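Local coordinates for protein soluble lytic transglycosylase B3 (Pseudomonas aeruginosa, PDB 5ANZ) that probably cleaves peptidoglycan as a lytic transglycosylase, working in bacterial cell-wall turnover, and carries a bound calcium ion, at residues 397-403 / 413-417. Numbering follows the deposited sequence.
Sequences CQQEFGW and LLDRL
Arg416 lies over one face of the ring of Phe401, the residue most buried by this contact. Two parts of the arginine use the same face: CG makes a CH-pi contact 3.6 Å from the ring centroid, while the guanidinium carbon CZ, 4.0 Å from that centroid, makes a cation-pi interaction. The chain can do both because CG stands anti to the backbone N (chi1 175°) and the bends that follow at chi2 and chi3 fold the guanidinium back across the ring. The two flat groups are not stacked parallel; their planes are 36° apart, which brings Arg416 NH1 to 3.1 Å from Phe401 CE1, at the rim.

The remaining contacts are apolar. Leu413 CD1 and Leu417 CD2 meet the edge of the Phe401 ring rather than a face, the former 3.8 Å from Phe401 CE2. One turn before Phe401 on the same helix, Cys397 SG packs 3.7 Å from Leu417 CD2. Trp403 adds its benzo edge, with CZ3 3.8 Å from Leu413 CA, while Phe401 CB lies against the face of its five-membered ring. No hydrogen bond crosses between the segments, so side-chain packing and the cation-pi pair join them.

A Schellman motif closes helix 388-401, with Gly402 at positive phi as C': Trp403 N bonds Gln398 O, and Gly402 N makes a weak bond to Gln399 O.

Both segments belong to the putative peptidoglycan-binding domain, away from the calcium site. Here the helical segments 397-401 and 413-417 cross at 67°, with axes 11.7 Å apart at closest approach. Helix 362-374 completes the buried side, where Leu372 touches Cys397 and Leu368 touches Leu417, making this one junction of a small three-helix bundle.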
ATOM      1  N   CYS A 397      13.433 -20.088  15.523  1.00 33.55           N
ATOM      2  CA  CYS A 397      14.845 -19.858  15.769  1.00 31.88           C
ATOM      3  C   CYS A 397      15.047 -18.963  16.989  1.00 36.62           C
ATOM      4  O   CYS A 397      15.934 -19.213  17.816  1.00 33.04           O
ATOM      5  CB  CYS A 397      15.498 -19.244  14.534  1.00 31.29           C
ATOM      6  SG  CYS A 397      17.291 -19.173  14.631  1.00 40.03           S
ATOM      7  N   GLN A 398      14.221 -17.927  17.109  1.00 31.21           N
ATOM      8  CA  GLN A 398      14.302 -17.036  18.263  1.00 36.06           C
ATOM      9  C   GLN A 398      14.075 -17.823  19.555  1.00 37.33           C
ATOM     10  O   GLN A 398      14.804 -17.659  20.536  1.00 33.81           O
ATOM     11  CB  GLN A 398      13.296 -15.889  18.127  1.00 31.22           C
ATOM     12  CG  GLN A 398      13.656 -14.920  17.014  1.00 29.80           C
ATOM     13  CD  GLN A 398      12.569 -13.894  16.749  1.00 34.72           C
ATOM     14  OE1 GLN A 398      11.387 -14.230  16.659  1.00 31.26           O
ATOM     15  NE2 GLN A 398      12.968 -12.630  16.614  1.00 36.26           N
ATOM     16  N   GLN A 399      13.076 -18.699  19.543  1.00 33.02           N
ATOM     17  CA  GLN A 399      12.783 -19.532  20.705  1.00 37.26           C
ATOM     18  C   GLN A 399      13.951 -20.463  21.027  1.00 40.14           C
ATOM     19  O   GLN A 399      14.251 -20.707  22.195  1.00 42.89           O
ATOM     20  CB  GLN A 399      11.494 -20.326  20.473  1.00 42.76           C
ATOM     21  CG  GLN A 399      10.247 -19.450  20.535  1.00 62.88           C
ATOM     22  CD  GLN A 399       9.027 -20.081  19.888  1.00 78.50           C
ATOM     23  OE1 GLN A 399       9.132 -20.776  18.877  1.00 83.05           O
ATOM     24  NE2 GLN A 399       7.857 -19.832  20.467  1.00 86.74           N
ATOM     25  N   GLU A 400      14.621 -20.966  19.998  1.00 35.92           N
ATOM     26  CA  GLU A 400      15.782 -21.827  20.205  1.00 37.67           C
ATOM     27  C   GLU A 400      16.890 -21.082  20.943  1.00 46.18           C
ATOM     28  O   GLU A 400      17.598 -21.660  21.777  1.00 43.14           O
ATOM     29  CB  GLU A 400      16.308 -22.359  18.872  1.00 43.39           C
ATOM     30  CG  GLU A 400      17.439 -23.367  19.036  1.00 56.71           C
ATOM     31  CD  GLU A 400      17.858 -24.008  17.728  1.00 64.36           C
ATOM     32  OE1 GLU A 400      17.386 -23.562  16.664  1.00 63.08           O
ATOM     33  OE2 GLU A 400      18.664 -24.962  17.766  1.00 65.85           O
ATOM     34  N   PHE A 401      17.026 -19.797  20.630  1.00 37.98           N
ATOM     35  CA  PHE A 401      18.013 -18.933  21.265  1.00 40.99           C
ATOM     36  C   PHE A 401      17.511 -18.373  22.597  1.00 45.34           C
ATOM     37  O   PHE A 401      18.280 -17.791  23.361  1.00 48.03           O
ATOM     38  CB  PHE A 401      18.383 -17.776  20.330  1.00 41.18           C
ATOM     39  CG  PHE A 401      19.073 -18.205  19.062  1.00 36.70           C
ATOM     40  CD1 PHE A 401      19.744 -19.416  18.989  1.00 45.50           C
ATOM     41  CD2 PHE A 401      19.049 -17.387  17.935  1.00 40.16           C
ATOM     42  CE1 PHE A 401      20.384 -19.809  17.817  1.00 49.40           C
ATOM     43  CE2 PHE A 401      19.691 -17.774  16.759  1.00 38.63           C
ATOM     44  CZ  PHE A 401      20.355 -18.986  16.702  1.00 44.75           C
ATOM     45  N   GLY A 402      16.220 -18.544  22.872  1.00 37.93           N
ATOM     46  CA  GLY A 402      15.627 -18.040  24.100  1.00 39.03           C
ATOM     47  C   GLY A 402      15.222 -16.582  24.006  1.00 39.87           C
ATOM     48  O   GLY A 402      15.017 -15.913  25.025  1.00 42.12           O
ATOM     49  N   TRP A 403      15.115 -16.093  22.776  1.00 43.14           N
ATOM     50  CA  TRP A 403      14.730 -14.714  22.508  1.00 35.16           C
ATOM     51  C   TRP A 403      13.217 -14.582  22.392  1.00 44.10           C
ATOM     52  O   TRP A 403      12.531 -15.554  22.094  1.00 36.83           O
ATOM     53  CB  TRP A 403      15.363 -14.215  21.212  1.00 35.70           C
ATOM     54  CG  TRP A 403      16.863 -14.184  21.173  1.00 35.59           C
ATOM     55  CD1 TRP A 403      17.730 -14.598  22.139  1.00 43.18           C
ATOM     56  CD2 TRP A 403      17.665 -13.697  20.095  1.00 38.10           C
ATOM     57  NE1 TRP A 403      19.028 -14.401  21.726  1.00 43.02           N
ATOM     58  CE2 TRP A 403      19.012 -13.847  20.473  1.00 40.15           C
ATOM     59  CE3 TRP A 403      17.371 -13.148  18.843  1.00 41.72           C
ATOM     60  CZ2 TRP A 403      20.067 -13.469  19.644  1.00 44.52           C
ATOM     61  CZ3 TRP A 403      18.420 -12.770  18.021  1.00 45.56           C
ATOM     62  CH2 TRP A 403      19.751 -12.933  18.425  1.00 42.46           C
ATOM     63  N   LEU A 413      20.300 -11.281  14.760  1.00 37.05           N
ATOM     64  CA  LEU A 413      19.844 -12.652  14.516  1.00 35.68           C
ATOM     65  C   LEU A 413      20.709 -13.320  13.456  1.00 36.43           C
ATOM     66  O   LEU A 413      21.129 -14.467  13.604  1.00 38.47           O
ATOM     67  CB  LEU A 413      18.385 -12.673  14.074  1.00 34.67           C
ATOM     68  CG  LEU A 413      17.809 -14.039  13.698  1.00 36.79           C
ATOM     69  CD1 LEU A 413      17.910 -15.012  14.865  1.00 34.91           C
ATOM     70  CD2 LEU A 413      16.358 -13.880  13.245  1.00 35.96           C
ATOM     71  N   LEU A 414      20.967 -12.592  12.376  1.00 35.69           N
ATOM     72  CA  LEU A 414      21.854 -13.084  11.342  1.00 37.10           C
ATOM     73  C   LEU A 414      23.264 -13.354  11.900  1.00 41.41           C
ATOM     74  O   LEU A 414      23.892 -14.357  11.549  1.00 41.73           O
ATOM     75  CB  LEU A 414      21.917 -12.088  10.182  1.00 38.10           C
ATOM     76  CG  LEU A 414      22.507 -12.631   8.883  1.00 47.80           C
ATOM     77  CD1 LEU A 414      21.740 -13.872   8.438  1.00 52.53           C
ATOM     78  CD2 LEU A 414      22.469 -11.560   7.809  1.00 49.91           C
ATOM     79  N   ASP A 415      23.756 -12.469  12.769  1.00 40.47           N
ATOM     80  CA  ASP A 415      25.088 -12.642  13.367  1.00 43.08           C
ATOM     81  C   ASP A 415      25.155 -13.870  14.276  1.00 51.90           C
ATOM     82  O   ASP A 415      26.168 -14.571  14.324  1.00 53.09           O
ATOM     83  CB  ASP A 415      25.495 -11.404  14.168  1.00 44.66           C
ATOM     84  CG  ASP A 415      25.829 -10.219  13.285  1.00 62.68           C
ATOM     85  OD1 ASP A 415      26.204 -10.434  12.112  1.00 62.04           O
ATOM     86  OD2 ASP A 415      25.721  -9.072  13.772  1.00 75.37           O
ATOM     87  N   ARG A 416      24.082 -14.114  15.016  1.00 49.67           N
ATOM     88  CA  ARG A 416      24.020 -15.281  15.890  1.00 53.19           C
ATOM     89  C   ARG A 416      24.023 -16.556  15.052  1.00 50.10           C
ATOM     90  O   ARG A 416      24.730 -17.517  15.360  1.00 51.52           O
ATOM     91  CB  ARG A 416      22.780 -15.225  16.784  1.00 38.82           C
ATOM     92  CG  ARG A 416      22.571 -16.461  17.638  1.00 59.73           C
ATOM     93  CD  ARG A 416      23.686 -16.643  18.657  1.00 65.11           C
ATOM     94  NE  ARG A 416      23.156 -16.970  19.978  1.00 67.12           N
ATOM     95  CZ  ARG A 416      22.806 -18.194  20.360  1.00 76.61           C
ATOM     96  NH1 ARG A 416      22.927 -19.214  19.521  1.00 82.48           N
ATOM     97  NH2 ARG A 416      22.331 -18.398  21.583  1.00 73.82           N
ATOM     98  N   LEU A 417      23.236 -16.543  13.981  1.00 47.48           N
ATOM     99  CA  LEU A 417      23.115 -17.681  13.077  1.00 41.94           C
ATOM    100  C   LEU A 417      24.432 -18.107  12.437  1.00 52.77           C
ATOM    101  O   LEU A 417      24.624 -19.287  12.154  1.00 57.70           O
ATOM    102  CB  LEU A 417      22.097 -17.361  11.979  1.00 38.36           C
ATOM    103  CG  LEU A 417      20.634 -17.547  12.386  1.00 41.94           C
ATOM    104  CD1 LEU A 417      19.705 -16.843  11.412  1.00 43.56           C
ATOM    105  CD2 LEU A 417      20.303 -19.026  12.455  1.00 46.10           C
TER